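Side-chain contacts in YopX protein domain-containing protein (Enterococcus faecalis, PDB 2OX7), which is of unknown function but belongs to the YopX protein family and is found as a largely beta-stranded chain in a four-chain assembly: residues K6-D11 and K15-N20; T22-D27 and A33-F38; Q69-K74 and V79-G84. One frame throughout, in Å; residues are numbered along the deposited sequence.

Contact 1: K6-D11 and K15-N20; sequences KFRAWD and KEMLEN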
loop_
_atom_site.group_PDB
_atom_site.type_symbol
_atom_site.label_atom_id
_atom_site.label_comp_id
_atom_site.label_asym_id
_atom_site.label_seq_id
_atom_site.Cartn_x
_atom_site.Cartn_y
_atom_site.Cartn_z
ATOM N N LYS A 6 -11.032 17.402 -9.253
ATOM C CA LYS A 6 -10.496 18.631 -9.728
ATOM C C LYS A 6 -9.486 18.246 -10.788
ATOM O O LYS A 6 -8.667 17.330 -10.568
ATOM C CB LYS A 6 -9.861 19.413 -8.580
ATOM C CG LYS A 6 -9.260 20.712 -8.999
ATOM C CD LYS A 6 -8.860 21.503 -7.762
ATOM C CE LYS A 6 -8.786 22.975 -8.087
ATOM N NZ LYS A 6 -10.175 23.557 -8.005
ATOM N N PHE A 7 -9.554 18.914 -11.945
ATOM C CA PHE A 7 -8.729 18.536 -13.077
ATOM C C PHE A 7 -7.979 19.708 -13.663
ATOM O O PHE A 7 -8.482 20.840 -13.660
ATOM C CB PHE A 7 -9.577 17.896 -14.215
ATOM C CG PHE A 7 -10.340 16.688 -13.770
ATOM C CD1 PHE A 7 -9.724 15.436 -13.714
ATOM C CD2 PHE A 7 -11.661 16.809 -13.376
ATOM C CE1 PHE A 7 -10.443 14.312 -13.262
ATOM C CE2 PHE A 7 -12.372 15.718 -12.921
ATOM C CZ PHE A 7 -11.759 14.462 -12.866
ATOM N N ARG A 8 -6.796 19.415 -14.191
ATOM C CA ARG A 8 -6.032 20.367 -15.026
ATOM C C ARG A 8 -5.709 19.667 -16.345
ATOM O O ARG A 8 -5.761 18.431 -16.443
ATOM C CB ARG A 8 -4.747 20.848 -14.339
ATOM C CG ARG A 8 -3.715 19.756 -14.166
ATOM C CD ARG A 8 -2.515 20.215 -13.372
ATOM N NE ARG A 8 -1.488 19.153 -13.354
ATOM C CZ ARG A 8 -0.349 19.241 -12.669
ATOM N NH1 ARG A 8 -0.129 20.312 -11.924
ATOM N NH2 ARG A 8 0.530 18.236 -12.700
ATOM N N ALA A 9 -5.396 20.457 -17.375
ATOM C CA ALA A 9 -5.129 19.902 -18.698
ATOM C C ALA A 9 -3.944 20.584 -19.347
ATOM O O ALA A 9 -3.795 21.804 -19.262
ATOM C CB ALA A 9 -6.329 20.042 -19.601
ATOM N N TRP A 10 -3.082 19.781 -19.941
ATOM C CA TRP A 10 -1.935 20.297 -20.672
ATOM C C TRP A 10 -2.379 20.285 -22.110
ATOM O O TRP A 10 -2.781 19.244 -22.623
ATOM C CB TRP A 10 -0.741 19.380 -20.499
ATOM C CG TRP A 10 0.470 19.751 -21.322
ATOM C CD1 TRP A 10 1.031 19.006 -22.328
ATOM C CD2 TRP A 10 1.281 20.918 -21.181
ATOM N NE1 TRP A 10 2.140 19.649 -22.821
ATOM C CE2 TRP A 10 2.316 20.823 -22.141
ATOM C CE3 TRP A 10 1.245 22.030 -20.327
ATOM C CZ2 TRP A 10 3.310 21.801 -22.276
ATOM C CZ3 TRP A 10 2.204 23.014 -20.473
ATOM C CH2 TRP A 10 3.240 22.888 -21.447
ATOM N N ASP A 11 -2.349 21.466 -22.727
ATOM C CA ASP A 11 -2.676 21.621 -24.150
ATOM C C ASP A 11 -1.373 21.429 -24.898
ATOM O O ASP A 11 -0.484 22.252 -24.779
ATOM C CB ASP A 11 -3.204 23.032 -24.373
ATOM C CG ASP A 11 -3.605 23.311 -25.826
ATOM O OD1 ASP A 11 -3.158 22.596 -26.757
ATOM O OD2 ASP A 11 -4.401 24.264 -25.996
ATOM N N LYS A 15 0.972 24.383 -25.902
ATOM C CA LYS A 15 1.979 24.244 -24.832
ATOM C C LYS A 15 1.660 25.138 -23.631
ATOM O O LYS A 15 2.491 25.947 -23.205
ATOM C CB LYS A 15 3.389 24.536 -25.376
ATOM C CG LYS A 15 3.741 23.787 -26.666
ATOM C CD LYS A 15 4.207 22.379 -26.386
ATOM C CE LYS A 15 4.761 21.701 -27.628
ATOM N NZ LYS A 15 3.764 20.770 -28.230
ATOM N N GLU A 16 0.449 24.984 -23.088
ATOM C CA GLU A 16 -0.007 25.736 -21.926
ATOM C C GLU A 16 -0.731 24.763 -20.968
ATOM O O GLU A 16 -1.335 23.793 -21.421
ATOM C CB GLU A 16 -0.985 26.863 -22.320
ATOM C CG GLU A 16 -0.616 27.700 -23.574
ATOM C CD GLU A 16 0.528 28.698 -23.349
ATOM O OE1 GLU A 16 0.415 29.549 -22.430
ATOM O OE2 GLU A 16 1.523 28.659 -24.125
HETATM N N MSE A 17 -0.657 25.036 -19.667
HETATM C CA MSE A 17 -1.456 24.306 -18.660
HETATM C C MSE A 17 -2.739 25.068 -18.403
HETATM O O MSE A 17 -2.720 26.260 -18.113
HETATM C CB MSE A 17 -0.691 24.139 -17.342
HETATM C CG MSE A 17 -1.419 23.257 -16.312
HETATM SE SE MSE A 17 -1.322 21.414 -16.872
HETATM C CE MSE A 17 0.588 21.008 -16.445
ATOM N N LEU A 18 -3.858 24.373 -18.480
ATOM C CA LEU A 18 -5.148 24.960 -18.176
ATOM C C LEU A 18 -5.601 24.473 -16.833
ATOM O O LEU A 18 -5.657 23.254 -16.622
ATOM C CB LEU A 18 -6.157 24.502 -19.217
ATOM C CG LEU A 18 -5.757 24.782 -20.668
ATOM C CD1 LEU A 18 -6.835 24.219 -21.577
ATOM C CD2 LEU A 18 -5.560 26.270 -20.910
ATOM N N GLU A 19 -5.967 25.398 -15.941
ATOM C CA GLU A 19 -6.420 24.998 -14.612
ATOM C C GLU A 19 -7.919 24.823 -14.534
ATOM O O GLU A 19 -8.675 25.442 -15.292
ATOM C CB GLU A 19 -5.950 25.988 -13.543
ATOM C CG GLU A 19 -4.454 26.179 -13.510
ATOM C CD GLU A 19 -3.695 24.916 -13.098
ATOM O OE1 GLU A 19 -4.266 24.048 -12.391
ATOM O OE2 GLU A 19 -2.513 24.799 -13.485
ATOM N N ASN A 20 -8.341 23.973 -13.602
ATOM C CA ASN A 20 -9.723 23.853 -13.210
ATOM C C ASN A 20 -10.669 23.654 -14.379
ATOM O O ASN A 20 -11.674 24.377 -14.515
ATOM C CB ASN A 20 -10.146 25.038 -12.344
ATOM C CG ASN A 20 -10.866 24.602 -11.092
ATOM O OD1 ASN A 20 -10.951 25.361 -10.119
ATOM N ND2 ASN A 20 -11.415 23.386 -11.106
HETATM O O HOH W 1 -11.964 20.604 -12.423
HETATM O O HOH W 2 -1.156 23.030 -12.205
HETATM O O HOH W 3 3.662 18.893 -25.343
#
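Ala9 and Leu18 exchange two backbone hydrogen bonds across an antiparallel hairpin formed by strands 7-11 and 16-19. Ala9 N reaches Leu18 O at 2.9 Å, and Leu18 N returns to Ala9 O at 2.7 Å with an almost straight N-H...O angle of 178°. Asp11 N bonds to Glu16 O. At the turn end both Lys15 and Glu16 face Asp11, a G1 beta bulge, and their backbone N atoms make weak bonds to Asp11 O.

Side-chain polar bonds lie mainly at the other end. Lys6 NZ donates to Asn20 OD1 at 2.9 Å, from above the carbonyl plane. One water accepts from Phe7 N and weakly from Asn20 ND2. A second water links Arg8 NH1 to Glu19 OE2, while Arg8 NH2 forms a salt bridge with Asp85 and a hydrogen bond with Glu83 O.

Packing centres on Trp10 and Met17, a non-hydrogen-bonded pair. Trp10 CG stands anti to the backbone N (chi1 174°), which lays the indole across the opposite backbone. Glu16 N lies over one ring face, 3.7 Å above the plane and toward the rim of the ring. Met17, present as selenomethionine, bends so that CE sits 4.1 Å from Trp10 CE3. The same methyl lies over one face of the Arg8 guanidinium, toward its rim. His138 stacks on the indole. Ala9 and Leu18 share the other face of the sheet.

Arg8 NH1 and Glu19 OE2 are 5.3 Å apart. Their opposite charges therefore meet through water, while Arg8 makes its direct salt bridge with Asp85.

Contact 2: T22-D27 and A33-F38; sequences TPLFDD and AIITDF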
loop_
_atom_site.group_PDB
_atom_site.type_symbol
_atom_site.label_atom_id
_atom_site.label_comp_id
_atom_site.label_asym_id
_atom_site.label_seq_id
_atom_site.Cartn_x
_atom_site.Cartn_y
_atom_site.Cartn_z
ATOM N N THR A 22 -13.193 21.026 -16.900
ATOM C CA THR A 22 -14.124 19.904 -16.783
ATOM C C THR A 22 -14.008 19.036 -18.021
ATOM O O THR A 22 -14.398 19.453 -19.108
ATOM C CB THR A 22 -15.581 20.390 -16.618
ATOM O OG1 THR A 22 -15.656 21.274 -15.493
ATOM C CG2 THR A 22 -16.527 19.217 -16.382
ATOM N N PRO A 23 -13.438 17.829 -17.882
ATOM C CA PRO A 23 -13.265 16.958 -19.039
ATOM C C PRO A 23 -14.562 16.221 -19.368
ATOM O O PRO A 23 -15.293 15.811 -18.461
ATOM C CB PRO A 23 -12.181 15.977 -18.569
ATOM C CG PRO A 23 -12.394 15.871 -17.099
ATOM C CD PRO A 23 -12.925 17.204 -16.641
ATOM N N LEU A 24 -14.880 16.100 -20.662
ATOM C CA LEU A 24 -16.125 15.437 -21.065
ATOM C C LEU A 24 -15.810 14.171 -21.853
ATOM O O LEU A 24 -15.077 14.218 -22.839
ATOM C CB LEU A 24 -17.032 16.392 -21.880
ATOM C CG LEU A 24 -17.900 17.438 -21.154
ATOM C CD1 LEU A 24 -17.119 18.346 -20.235
ATOM C CD2 LEU A 24 -18.657 18.314 -22.176
ATOM N N PHE A 25 -16.346 13.042 -21.399
ATOM C CA PHE A 25 -16.056 11.747 -22.016
ATOM C C PHE A 25 -17.299 11.155 -22.646
ATOM O O PHE A 25 -18.428 11.362 -22.173
ATOM C CB PHE A 25 -15.505 10.754 -20.984
ATOM C CG PHE A 25 -14.134 11.096 -20.510
ATOM C CD1 PHE A 25 -13.028 10.447 -21.018
ATOM C CD2 PHE A 25 -13.948 12.116 -19.585
ATOM C CE1 PHE A 25 -11.744 10.785 -20.598
ATOM C CE2 PHE A 25 -12.669 12.461 -19.171
ATOM C CZ PHE A 25 -11.572 11.801 -19.687
ATOM N N ASP A 26 -17.106 10.377 -23.693
ATOM C CA ASP A 26 -18.227 9.587 -24.170
ATOM C C ASP A 26 -18.281 8.347 -23.268
ATOM O O ASP A 26 -17.588 8.292 -22.246
ATOM C CB ASP A 26 -18.074 9.268 -25.660
ATOM C CG ASP A 26 -17.158 8.117 -25.910
ATOM O OD1 ASP A 26 -17.672 6.974 -25.934
ATOM O OD2 ASP A 26 -15.937 8.345 -26.083
ATOM N N ASP A 27 -19.094 7.360 -23.623
ATOM C CA ASP A 27 -19.209 6.147 -22.804
ATOM C C ASP A 27 -18.147 5.077 -23.091
ATOM O O ASP A 27 -18.089 4.049 -22.407
ATOM C CB ASP A 27 -20.618 5.572 -22.924
ATOM C CG ASP A 27 -21.669 6.518 -22.395
ATOM O OD1 ASP A 27 -21.314 7.662 -22.032
ATOM O OD2 ASP A 27 -22.851 6.123 -22.340
ATOM N N ALA A 33 -14.488 16.270 -25.384
ATOM C CA ALA A 33 -14.612 17.715 -25.189
ATOM C C ALA A 33 -13.947 18.164 -23.905
ATOM O O ALA A 33 -13.664 17.355 -23.014
ATOM C CB ALA A 33 -16.093 18.150 -25.200
ATOM N N ILE A 34 -13.716 19.465 -23.820
ATOM C CA ILE A 34 -13.251 20.068 -22.594
ATOM C C ILE A 34 -13.927 21.416 -22.386
ATOM O O ILE A 34 -13.986 22.249 -23.302
ATOM C CB ILE A 34 -11.692 20.145 -22.562
ATOM C CG1 ILE A 34 -11.185 20.555 -21.181
ATOM C CG2 ILE A 34 -11.131 21.035 -23.684
ATOM C CD1 ILE A 34 -9.687 20.286 -21.012
ATOM N N ILE A 35 -14.476 21.596 -21.196
ATOM C CA ILE A 35 -14.969 22.897 -20.761
ATOM C C ILE A 35 -13.915 23.556 -19.880
ATOM O O ILE A 35 -13.548 23.012 -18.824
ATOM C CB ILE A 35 -16.285 22.752 -19.972
ATOM C CG1 ILE A 35 -17.373 22.138 -20.873
ATOM C CG2 ILE A 35 -16.708 24.105 -19.404
ATOM C CD1 ILE A 35 -18.702 21.845 -20.186
ATOM N N THR A 36 -13.427 24.719 -20.307
ATOM C CA THR A 36 -12.446 25.452 -19.522
ATOM C C THR A 36 -13.074 26.520 -18.618
ATOM O O THR A 36 -12.514 26.833 -17.559
ATOM C CB THR A 36 -11.317 26.042 -20.400
ATOM O OG1 THR A 36 -11.888 26.728 -21.522
ATOM C CG2 THR A 36 -10.430 24.939 -20.929
ATOM N N ASP A 37 -14.228 27.060 -19.026
ATOM C CA ASP A 37 -15.020 28.014 -18.215
ATOM C C ASP A 37 -16.506 27.780 -18.426
ATOM O O ASP A 37 -16.943 27.500 -19.540
ATOM C CB ASP A 37 -14.746 29.492 -18.588
ATOM C CG ASP A 37 -13.303 29.873 -18.440
ATOM O OD1 ASP A 37 -12.959 30.516 -17.419
ATOM O OD2 ASP A 37 -12.509 29.510 -19.338
ATOM N N PHE A 38 -17.279 27.931 -17.364
ATOM C CA PHE A 38 -18.730 27.925 -17.463
ATOM C C PHE A 38 -19.327 28.763 -16.339
ATOM O O PHE A 38 -18.698 28.984 -15.297
ATOM C CB PHE A 38 -19.286 26.491 -17.380
ATOM C CG PHE A 38 -19.276 25.937 -15.994
ATOM C CD1 PHE A 38 -20.354 26.148 -15.146
ATOM C CD2 PHE A 38 -18.166 25.248 -15.515
ATOM C CE1 PHE A 38 -20.354 25.656 -13.849
ATOM C CE2 PHE A 38 -18.150 24.759 -14.204
ATOM C CZ PHE A 38 -19.242 24.961 -13.373
HETATM O O HOH W 4 -15.250 23.755 -15.962
#
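Leu24 and Ala33 pair in the antiparallel beta hairpin of strands 21-25 and 31-41, part of a three-stranded sheet completed by strand 46-56. Their side chains share one face with Thr22 and Ile35.

Leu24 carries most of the apolar contact. Its CG lies opposite the carbonyl carbon about the first torsion (chi1 -80°), and both methyls reach the other strand. Leu24 CD1 meets Ile35 CD1 at 3.8 Å. Leu24 CD2 lies against Ala33 CB at 4.0 Å. Ile35 extends CG1 and CD1 toward the leucine. Closer to the backbone, Leu24 CB touches Ala33 CB at 3.9 Å.

Thr22 turns CG2 anti to its backbone N and sets OG1 beside that N (chi1 -56°). OG1 thereby meets a water at 2.6 Å. The same water donates a weak bond to Ile35 O and lies in the plane of the Phe38 ring, at its edge.

Pro23 and Ile34 form the non-hydrogen-bonded pair and face the opposite way. There Pro23 packs on Phe7 and Ile34 on Ala9, both of strand 7-11. On the Leu24 side the second subunit approaches: its Leu24 touches Thr22, and its Phe25 packs on Phe38. The hairpin thus lies at a subunit interface.

Backbone bonds fix the register. Thr22 and Ile35 bond in both directions, whereas the return bond from Ala33 N to Leu24 O is weak. Leu24 N donates to Ala33 O at 2.9 Å.

Contact 3: Q69-K74 and V79-G84; sequences QSTGLK and VEIFEG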
loop_
_atom_site.group_PDB
_atom_site.type_symbol
_atom_site.label_atom_id
_atom_site.label_comp_id
_atom_site.label_asym_id
_atom_site.label_seq_id
_atom_site.Cartn_x
_atom_site.Cartn_y
_atom_site.Cartn_z
ATOM N N GLN A 69 -5.619 14.598 -12.661
ATOM C CA GLN A 69 -6.556 14.842 -11.585
ATOM C C GLN A 69 -5.803 15.191 -10.313
ATOM O O GLN A 69 -4.689 14.712 -10.091
ATOM C CB GLN A 69 -7.420 13.587 -11.347
ATOM C CG GLN A 69 -8.480 13.812 -10.280
ATOM C CD GLN A 69 -9.510 12.666 -10.194
ATOM O OE1 GLN A 69 -9.485 11.726 -10.997
ATOM N NE2 GLN A 69 -10.441 12.790 -9.250
ATOM N N SER A 70 -6.421 16.013 -9.489
ATOM C CA SER A 70 -5.877 16.245 -8.137
ATOM C C SER A 70 -5.917 14.985 -7.279
ATOM O O SER A 70 -6.958 14.261 -7.225
ATOM C CB SER A 70 -6.630 17.347 -7.443
ATOM O OG SER A 70 -6.231 17.473 -6.073
ATOM N N THR A 71 -4.830 14.759 -6.546
ATOM C CA THR A 71 -4.778 13.620 -5.588
ATOM C C THR A 71 -5.553 13.900 -4.319
ATOM O O THR A 71 -5.768 12.972 -3.504
ATOM C CB THR A 71 -3.352 13.324 -5.122
ATOM O OG1 THR A 71 -2.865 14.450 -4.394
ATOM C CG2 THR A 71 -2.400 13.021 -6.314
ATOM N N GLY A 72 -5.911 15.166 -4.098
ATOM C CA GLY A 72 -6.514 15.572 -2.821
ATOM C C GLY A 72 -5.481 15.829 -1.744
ATOM O O GLY A 72 -5.829 16.269 -0.650
ATOM N N LEU A 73 -4.211 15.577 -2.048
ATOM C CA LEU A 73 -3.182 15.778 -1.025
ATOM C C LEU A 73 -2.452 17.079 -1.283
ATOM O O LEU A 73 -2.383 17.531 -2.436
ATOM C CB LEU A 73 -2.196 14.621 -1.033
ATOM C CG LEU A 73 -2.862 13.240 -0.783
ATOM C CD1 LEU A 73 -1.841 12.157 -1.038
ATOM C CD2 LEU A 73 -3.518 13.147 0.595
ATOM N N LYS A 74 -1.910 17.663 -0.208
ATOM C CA LYS A 74 -1.190 18.946 -0.290
ATOM C C LYS A 74 0.306 18.756 -0.036
ATOM O O LYS A 74 0.712 17.927 0.802
ATOM C CB LYS A 74 -1.771 19.933 0.729
ATOM C CG LYS A 74 -3.206 20.397 0.358
ATOM C CD LYS A 74 -3.755 21.152 1.580
ATOM C CE LYS A 74 -5.046 21.904 1.327
ATOM N NZ LYS A 74 -6.018 21.052 0.667
ATOM N N VAL A 79 0.083 23.413 -1.390
ATOM C CA VAL A 79 -0.228 23.311 -2.824
ATOM C C VAL A 79 -0.822 21.937 -3.134
ATOM O O VAL A 79 -0.277 20.912 -2.701
ATOM C CB VAL A 79 1.033 23.543 -3.684
ATOM C CG1 VAL A 79 0.711 23.326 -5.162
ATOM C CG2 VAL A 79 1.583 24.973 -3.463
ATOM N N GLU A 80 -1.918 21.912 -3.897
ATOM C CA GLU A 80 -2.615 20.663 -4.202
ATOM C C GLU A 80 -1.726 19.895 -5.166
ATOM O O GLU A 80 -1.218 20.467 -6.110
ATOM C CB GLU A 80 -3.973 20.950 -4.852
ATOM C CG GLU A 80 -4.981 19.798 -4.739
ATOM C CD GLU A 80 -6.471 20.224 -4.860
ATOM O OE1 GLU A 80 -6.801 21.448 -4.717
ATOM O OE2 GLU A 80 -7.322 19.329 -5.107
ATOM N N ILE A 81 -1.503 18.608 -4.888
ATOM C CA ILE A 81 -0.617 17.751 -5.689
ATOM C C ILE A 81 -1.471 17.020 -6.729
ATOM O O ILE A 81 -2.443 16.338 -6.373
ATOM C CB ILE A 81 0.068 16.713 -4.794
ATOM C CG1 ILE A 81 1.047 17.413 -3.831
ATOM C CG2 ILE A 81 0.862 15.671 -5.666
ATOM C CD1 ILE A 81 1.448 16.462 -2.659
ATOM N N PHE A 82 -1.106 17.166 -8.005
ATOM C CA PHE A 82 -1.818 16.506 -9.107
ATOM C C PHE A 82 -0.983 15.375 -9.712
ATOM O O PHE A 82 0.272 15.386 -9.664
ATOM C CB PHE A 82 -2.020 17.524 -10.263
ATOM C CG PHE A 82 -3.122 18.496 -10.025
ATOM C CD1 PHE A 82 -4.317 18.371 -10.723
ATOM C CD2 PHE A 82 -2.959 19.534 -9.121
ATOM C CE1 PHE A 82 -5.362 19.300 -10.523
ATOM C CE2 PHE A 82 -4.012 20.477 -8.884
ATOM C CZ PHE A 82 -5.221 20.346 -9.579
ATOM N N GLU A 83 -1.665 14.479 -10.412
ATOM C CA GLU A 83 -0.928 13.559 -11.278
ATOM C C GLU A 83 -0.009 14.394 -12.185
ATOM O O GLU A 83 -0.403 15.484 -12.672
ATOM C CB GLU A 83 -1.864 12.802 -12.221
ATOM C CG GLU A 83 -2.987 11.998 -11.640
ATOM C CD GLU A 83 -3.829 11.387 -12.786
ATOM O OE1 GLU A 83 -4.843 12.003 -13.256
ATOM O OE2 GLU A 83 -3.418 10.302 -13.247
ATOM N N GLY A 84 1.167 13.846 -12.482
ATOM C CA GLY A 84 2.149 14.537 -13.355
ATOM C C GLY A 84 3.067 15.503 -12.620
ATOM O O GLY A 84 4.117 15.902 -13.159
#
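Thr71 grips Ile81 O twice where strands 65-71 and 80-82 meet as an antiparallel pair with a beta bulge: the backbone N lies in the carbonyl plane, and OG1 reaches Ile81 O at 2.8 Å. Thr71 OG1 sits between its backbone N and carbonyl carbon (chi1 64°), from where it can serve both Ile81 O and Leu73 N. The bond accepted from Leu73 N makes an ST turn. Within the bulged stretch, Ile81 N bonds to Leu73 O. At the far end, Glu83 OE1 accepts from Gln69 N with its anti lone pair, and Glu83 N bonds back to Gln69 O.

Ser70 OG accepts from Gly72 N, forming a second ST turn. It also lies 2.4 Å from Glu80 OE2, too short for that distance to be taken at face value.

The Gln69 amide hydrogen-bonds to Gln69 of the second subunit. Leu73 and Ile81 both pack on Ile125 of helix 122-126, and Ile81 also meets Ile104.

Ser70 CB lies over one face of the Phe82 ring in a CH-pi contact, 4.0 Å from the ring centroid and 17° off the ring normal.

How the contacts relate
The three contacts follow one another along the chain, and all touch the second subunit. Contact 1 lies between the other two. Its centre is about 12 Å from that of contact 2 and about 13 Å from that of contact 3. Toward contact 2 the link is apolar: Ala9 CB meets Ile34 CD1 at 3.7 Å, and Leu18 CD1 meets Thr36 CG2 at 3.7 Å. Toward contact 3 it is partly polar. Strands 7-11 and 65-71 are neighbours in one sheet, and Lys6 O lies 2.8 Å from Ser70 N, a probable hydrogen bond. Contacts 2 and 3 do not touch; their nearest atoms are about 8 Å apart.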